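Local coordinates for probable leucine/isoleucine/valine-binding protein (Rhodopirellula baltica, PDB 4KV7) that probably binds branched-chain amino acids or related small ligands as a periplasmic binding protein of the leucine-binding family, at residues 152-156 with 157-161; 322-326 with 327-331. The protein carries 1 engineered substitution. One frame throughout, in Å; residues are numbered along the deposited sequence.

Contact 1 (152-156 with 157-161)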
ATOM      1  N   LYS A 152      -7.320  -1.034  25.250  1.00 15.58           N
ATOM      2  CA  LYS A 152      -7.994   0.164  25.742  1.00 17.25           C
ATOM      3  C   LYS A 152      -9.398  -0.120  26.269  1.00 18.87           C
ATOM      4  O   LYS A 152     -10.104   0.796  26.692  1.00 23.08           O
ATOM      5  CB  LYS A 152      -8.051   1.241  24.657  1.00 18.94           C
ATOM      6  CG  LYS A 152      -6.717   1.908  24.397  1.00 22.13           C
ATOM      7  CD  LYS A 152      -6.183   2.537  25.671  1.00 28.56           C
ATOM      8  CE  LYS A 152      -4.738   2.963  25.518  1.00 27.93           C
ATOM      9  NZ  LYS A 152      -4.176   3.459  26.808  1.00 32.05           N
ATOM     10  N   GLY A 153      -9.804  -1.385  26.257  1.00 18.04           N
ATOM     11  CA  GLY A 153     -11.072  -1.765  26.857  1.00 19.12           C
ATOM     12  C   GLY A 153     -12.230  -1.889  25.883  1.00 17.06           C
ATOM     13  O   GLY A 153     -13.366  -2.130  26.289  1.00 19.40           O
ATOM     14  N   ILE A 154     -11.960  -1.733  24.594  1.00 17.05           N
ATOM     15  CA  ILE A 154     -12.965  -2.049  23.591  1.00 15.66           C
ATOM     16  C   ILE A 154     -13.117  -3.565  23.571  1.00 17.10           C
ATOM     17  O   ILE A 154     -12.125  -4.297  23.508  1.00 18.16           O
ATOM     18  CB  ILE A 154     -12.562  -1.531  22.212  1.00 15.57           C
ATOM     19  CG1 ILE A 154     -12.346  -0.018  22.259  1.00 16.21           C
ATOM     20  CG2 ILE A 154     -13.609  -1.906  21.160  1.00 16.11           C
ATOM     21  CD1 ILE A 154     -13.586   0.772  22.612  1.00 19.49           C
ATOM     22  N   LYS A 155     -14.349  -4.042  23.679  1.00 15.61           N
ATOM     23  CA  LYS A 155     -14.587  -5.479  23.677  1.00 16.42           C
ATOM     24  C   LYS A 155     -14.456  -6.029  22.271  1.00 16.17           C
ATOM     25  O   LYS A 155     -14.787  -5.340  21.310  1.00 14.22           O
ATOM     26  CB  LYS A 155     -15.973  -5.787  24.225  1.00 17.86           C
ATOM     27  CG  LYS A 155     -16.147  -5.368  25.666  1.00 20.70           C
ATOM     28  CD  LYS A 155     -17.501  -5.779  26.214  1.00 25.96           C
ATOM     29  CE  LYS A 155     -17.512  -5.737  27.737  1.00 32.39           C
ATOM     30  NZ  LYS A 155     -17.059  -4.417  28.260  1.00 37.26           N
ATOM     31  N   PRO A 156     -13.963  -7.277  22.140  1.00 14.95           N
ATOM     32  CA  PRO A 156     -13.868  -7.880  20.808  1.00 15.80           C
ATOM     33  C   PRO A 156     -15.169  -7.771  20.006  1.00 15.37           C
ATOM     34  O   PRO A 156     -15.115  -7.486  18.808  1.00 15.63           O
ATOM     35  CB  PRO A 156     -13.534  -9.338  21.122  1.00 17.54           C
ATOM     36  CG  PRO A 156     -12.738  -9.264  22.385  1.00 18.52           C
ATOM     37  CD  PRO A 156     -13.351  -8.131  23.178  1.00 16.85           C
ATOM     38  N   GLU A 157     -16.310  -7.955  20.665  1.00 15.62           N
ATOM     39  CA  GLU A 157     -17.609  -7.898  20.003  1.00 16.20           C
ATOM     40  C   GLU A 157     -18.016  -6.494  19.560  1.00 16.22           C
ATOM     41  O   GLU A 157     -18.996  -6.336  18.828  1.00 16.44           O
ATOM     42  CB  GLU A 157     -18.705  -8.450  20.924  1.00 21.00           C
ATOM     43  CG  GLU A 157     -19.081  -7.513  22.080  1.00 22.68           C
ATOM     44  CD  GLU A 157     -20.217  -8.046  22.943  1.00 35.60           C
ATOM     45  OE1 GLU A 157     -20.537  -9.249  22.827  1.00 40.57           O
ATOM     46  OE2 GLU A 157     -20.788  -7.263  23.738  1.00 36.51           O
ATOM     47  N   GLU A 158     -17.285  -5.482  20.022  1.00 14.45           N
ATOM     48  CA  GLU A 158     -17.576  -4.082  19.710  1.00 14.01           C
ATOM     49  C   GLU A 158     -16.731  -3.551  18.553  1.00 12.20           C
ATOM     50  O   GLU A 158     -16.782  -2.356  18.235  1.00 13.19           O
ATOM     51  CB  GLU A 158     -17.358  -3.204  20.942  1.00 14.51           C
ATOM     52  CG  GLU A 158     -18.362  -3.457  22.054  1.00 17.48           C
ATOM     53  CD  GLU A 158     -17.987  -2.809  23.374  1.00 18.59           C
ATOM     54  OE1 GLU A 158     -16.802  -2.486  23.586  1.00 17.53           O
ATOM     55  OE2 GLU A 158     -18.890  -2.635  24.211  1.00 21.94           O
ATOM     56  N   ILE A 159     -15.963  -4.431  17.916  1.00 12.04           N
ATOM     57  CA  ILE A 159     -15.131  -4.050  16.783  1.00 11.12           C
ATOM     58  C   ILE A 159     -15.815  -4.469  15.491  1.00 11.82           C
ATOM     59  O   ILE A 159     -16.023  -5.661  15.241  1.00 12.68           O
ATOM     60  CB  ILE A 159     -13.734  -4.697  16.860  1.00 10.92           C
ATOM     61  CG1 ILE A 159     -13.019  -4.276  18.144  1.00 11.44           C
ATOM     62  CG2 ILE A 159     -12.900  -4.314  15.638  1.00 13.05           C
ATOM     63  CD1 ILE A 159     -11.750  -5.060  18.411  1.00 13.63           C
ATOM     64  N   GLY A 160     -16.163  -3.480  14.671  1.00 11.22           N
ATOM     65  CA  GLY A 160     -16.833  -3.723  13.405  1.00 11.45           C
ATOM     66  C   GLY A 160     -15.948  -3.429  12.211  1.00 11.08           C
ATOM     67  O   GLY A 160     -14.858  -2.862  12.343  1.00 11.05           O
ATOM     68  N   PHE A 161     -16.429  -3.810  11.032  1.00 10.15           N
ATOM     69  CA  PHE A 161     -15.651  -3.691   9.803  1.00  9.34           C
ATOM     70  C   PHE A 161     -16.497  -3.088   8.698  1.00  9.41           C
ATOM     71  O   PHE A 161     -17.670  -3.426   8.553  1.00 10.27           O
ATOM     72  CB  PHE A 161     -15.139  -5.062   9.374  1.00 10.29           C
ATOM     73  CG  PHE A 161     -14.186  -5.653  10.360  1.00  9.63           C
ATOM     74  CD1 PHE A 161     -14.639  -6.321  11.491  1.00 10.37           C
ATOM     75  CD2 PHE A 161     -12.828  -5.486  10.186  1.00 10.78           C
ATOM     76  CE1 PHE A 161     -13.748  -6.824  12.424  1.00 10.99           C
ATOM     77  CE2 PHE A 161     -11.932  -5.981  11.121  1.00 10.85           C
ATOM     78  CZ  PHE A 161     -12.396  -6.649  12.236  1.00 11.64           C
TER
HETATM   79  O   HOH W   1     -16.037  -1.132  25.794  1.00 19.61           O
HETATM   80  O   HOH W   2     -18.909  -2.317  26.790  1.00 33.32           O
HETATM   81  O   HOH W   3     -16.341  -8.246  16.482  1.00 16.21           O
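Glu158 folds back onto Lys155 in the helix-to-strand turn of an alpha/beta lobe, where helix 138-151 gives way, through a short 3-10 turn, to strand 159-164. Two bonds join the pair in opposite senses. The N-H of Lys155 reaches Glu158 OE1 at 2.9 Å and nearly straight, 165° at the hydrogen, meeting the carboxylate from above its plane. In return, the N-H of Glu158 meets Lys155 O at 2.8 Å, closing the 3-10 turn. Glu158 can reach back because CG stands beside its own backbone N (chi1 -68°) and the chain then runs out extended, its carboxylate lying against CB and CG of Lys155. Without this carboxylate, as with an alanine here, the Lys155 N-H would probably lose its acceptor and Lys218 the partner of its salt bridge to OE2. On the apolar side of the turn, Ile154 CG2 packs on Ile159 CG1 at 3.9 Å, while Ile159 also touches Ile221 of the neighbouring strand 219-223. Further out, a Schellman motif ends the preceding helix at Gly153, whose positive phi suits glycine. One water donates to both Gly153 O and Glu158 OE1, tying that helix end to the carboxylate. A second water bridges the charged ends of Lys155 and Glu158, accepting from Lys155 NZ at 3.2 Å and donating to Glu158 OE2 at 2.6 Å.

Contact 2 (322-326 with 327-331)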
ATOM      1  N   GLY A 322      27.028  -8.508 -14.366  1.00 21.34           N
ATOM      2  CA  GLY A 322      26.601  -9.158 -15.586  1.00 21.02           C
ATOM      3  C   GLY A 322      25.275  -8.618 -16.075  1.00 20.38           C
ATOM      4  O   GLY A 322      24.859  -7.514 -15.714  1.00 20.18           O
ATOM      5  N   GLU A 323      24.617  -9.409 -16.911  1.00 20.57           N
ATOM      6  CA  GLU A 323      23.386  -9.000 -17.565  1.00 20.46           C
ATOM      7  C   GLU A 323      22.283  -8.681 -16.570  1.00 18.31           C
ATOM      8  O   GLU A 323      22.012  -9.445 -15.642  1.00 19.01           O
ATOM      9  CB  GLU A 323      22.929 -10.101 -18.521  1.00 22.80           C
ATOM     10  CG  GLU A 323      21.640  -9.804 -19.257  1.00 28.89           C
ATOM     11  CD  GLU A 323      21.277 -10.901 -20.236  1.00 36.16           C
ATOM     12  OE1 GLU A 323      21.369 -12.090 -19.865  1.00 36.97           O
ATOM     13  OE2 GLU A 323      20.913 -10.573 -21.384  1.00 41.53           O
ATOM     14  N   ILE A 324      21.649  -7.532 -16.763  1.00 18.29           N
ATOM     15  CA  ILE A 324      20.472  -7.183 -15.989  1.00 19.18           C
ATOM     16  C   ILE A 324      19.255  -7.748 -16.720  1.00 18.86           C
ATOM     17  O   ILE A 324      18.972  -7.382 -17.863  1.00 22.72           O
ATOM     18  CB  ILE A 324      20.375  -5.669 -15.788  1.00 18.54           C
ATOM     19  CG1 ILE A 324      21.581  -5.188 -14.971  1.00 21.73           C
ATOM     20  CG2 ILE A 324      19.071  -5.307 -15.089  1.00 17.54           C
ATOM     21  CD1 ILE A 324      21.884  -3.712 -15.109  1.00 21.82           C
ATOM     22  N   SER A 325      18.569  -8.676 -16.061  1.00 18.53           N
ATOM     23  CA  SER A 325      17.468  -9.405 -16.671  1.00 18.75           C
ATOM     24  C   SER A 325      16.434  -9.704 -15.602  1.00 17.16           C
ATOM     25  O   SER A 325      16.656  -9.436 -14.424  1.00 16.87           O
ATOM     26  CB  SER A 325      17.969 -10.728 -17.246  1.00 22.08           C
ATOM     27  OG  SER A 325      18.420 -11.573 -16.197  1.00 21.58           O
ATOM     28  N   ARG A 326      15.300 -10.263 -16.018  1.00 17.80           N
ATOM     29  CA  ARG A 326      14.285 -10.714 -15.080  1.00 16.64           C
ATOM     30  C   ARG A 326      14.891 -11.655 -14.050  1.00 16.46           C
ATOM     31  O   ARG A 326      14.672 -11.504 -12.856  1.00 16.19           O
ATOM     32  CB  ARG A 326      13.151 -11.412 -15.823  1.00 17.43           C
ATOM     33  CG  ARG A 326      12.282 -10.451 -16.617  1.00 15.98           C
ATOM     34  CD  ARG A 326      11.213 -11.163 -17.420  1.00 16.36           C
ATOM     35  NE  ARG A 326      10.448 -10.182 -18.187  1.00 17.44           N
ATOM     36  CZ  ARG A 326       9.531 -10.482 -19.102  1.00 18.48           C
ATOM     37  NH1 ARG A 326       9.227 -11.747 -19.359  1.00 18.54           N
ATOM     38  NH2 ARG A 326       8.913  -9.505 -19.757  1.00 19.37           N
ATOM     39  N   SER A 327      15.683 -12.616 -14.513  1.00 18.45           N
ATOM     40  CA  SER A 327      16.259 -13.597 -13.606  0.50 21.29           C
ATOM     41  C   SER A 327      17.306 -12.983 -12.674  1.00 17.14           C
ATOM     42  O   SER A 327      17.334 -13.288 -11.484  1.00 18.80           O
ATOM     43  CB  SER A 327      16.847 -14.777 -14.381  0.50 24.33           C
ATOM     44  OG  SER A 327      17.916 -14.364 -15.211  0.50 20.85           O
ATOM     45  N   SER A 328      18.157 -12.106 -13.198  1.00 17.60           N
ATOM     46  CA  SER A 328      19.172 -11.525 -12.320  1.00 18.23           C
ATOM     47  C   SER A 328      18.573 -10.502 -11.347  1.00 15.38           C
ATOM     48  O   SER A 328      19.097 -10.298 -10.258  1.00 16.55           O
ATOM     49  CB  SER A 328      20.361 -10.955 -13.103  1.00 17.78           C
ATOM     50  OG  SER A 328      19.993  -9.815 -13.854  1.00 17.34           O
ATOM     51  N   ILE A 329      17.460  -9.876 -11.718  1.00 14.95           N
ATOM     52  CA  ILE A 329      16.789  -8.977 -10.785  1.00 14.39           C
ATOM     53  C   ILE A 329      16.123  -9.758  -9.651  1.00 15.58           C
ATOM     54  O   ILE A 329      16.239  -9.382  -8.489  1.00 14.95           O
ATOM     55  CB  ILE A 329      15.800  -8.045 -11.492  1.00 15.23           C
ATOM     56  CG1 ILE A 329      16.585  -6.987 -12.275  1.00 16.26           C
ATOM     57  CG2 ILE A 329      14.844  -7.388 -10.485  1.00 14.88           C
ATOM     58  CD1 ILE A 329      15.737  -6.113 -13.155  1.00 19.03           C
ATOM     59  N   ALA A 330      15.459 -10.858  -9.988  1.00 15.70           N
ATOM     60  CA  ALA A 330      14.853 -11.708  -8.972  1.00 16.85           C
ATOM     61  C   ALA A 330      15.927 -12.180  -7.985  1.00 18.50           C
ATOM     62  O   ALA A 330      15.736 -12.123  -6.770  1.00 20.36           O
ATOM     63  CB  ALA A 330      14.154 -12.891  -9.623  1.00 20.70           C
ATOM     64  N   ALA A 331      17.065 -12.619  -8.511  1.00 17.12           N
ATOM     65  CA  ALA A 331      18.161 -13.084  -7.668  1.00 19.44           C
ATOM     66  C   ALA A 331      18.726 -11.947  -6.819  1.00 17.29           C
ATOM     67  O   ALA A 331      19.014 -12.132  -5.639  1.00 18.43           O
ATOM     68  CB  ALA A 331      19.257 -13.724  -8.514  1.00 20.55           C
TER
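The first turn of helix 326-335 is a worked example of N-terminal capping: Ser325 holds the N-cap position, and Ser328, three residues on, supplies the half of a capping box in which the N3 side chain accepts the N-cap N-H. Ser328 OG takes the backbone N-H of Ser325 at 2.9 Å, with 149° at the hydrogen, and donates its own proton to Glu323 O at 2.7 Å. That second bond lies in the carbonyl plane, on a lone pair. The hydroxyl can serve both because it sits between its own backbone N and carbonyl carbon (chi1 68°), facing back over the start of the helix. Ser325 OG also lies 3.0 Å from Ser327 OG, within hydrogen-bonding distance, although Ser327 was modelled in two conformers and the pairing is therefore tentative. The regular helical bonds begin at once, Ile329 N to Ser325 O at 2.9 Å and Ala330 N to Arg326 O at 3.0 Å. On the buried flank, Ile324 CG2 meets Ile329 CD1 at 3.9 Å, and the two side chains cross at a slant against strand 16-24, Ile324 touching Leu18 and Ile329 touching Phe20. The extended Arg326 leaves the turn altogether: its guanidinium donates to the carbonyl oxygens of Val86 and Thr81, fastening the helix start to the end of helix 70-81 and the loop that follows it. A neutral hydroxyl at Ser328, donor and acceptor together, thus binds the incoming loop at two backbone points without bringing a formal charge to the helix start.

Overall arrangement
From the N terminus, the chain first lays down strand 16-24, which later receives contact 2, and runs on through helix 138-151 to contact 1. There the 152-161 turn closes the link into strand 159-164, a member of the seven-stranded mixed sheet. Much further along, after helix 301-319, contact 2 closes the loop into helix 326-335 and sets that helix against strand 16-24, which pairs with strand 57-65 outside the seven-stranded sheet. The two are in series, neither nested nor crossing, with centres about 47 Å apart on opposite sides of the chain's centre. Each is a local closure, consistent with the two-lobed architecture of periplasmic binding proteins, one at a distant end of each lobe.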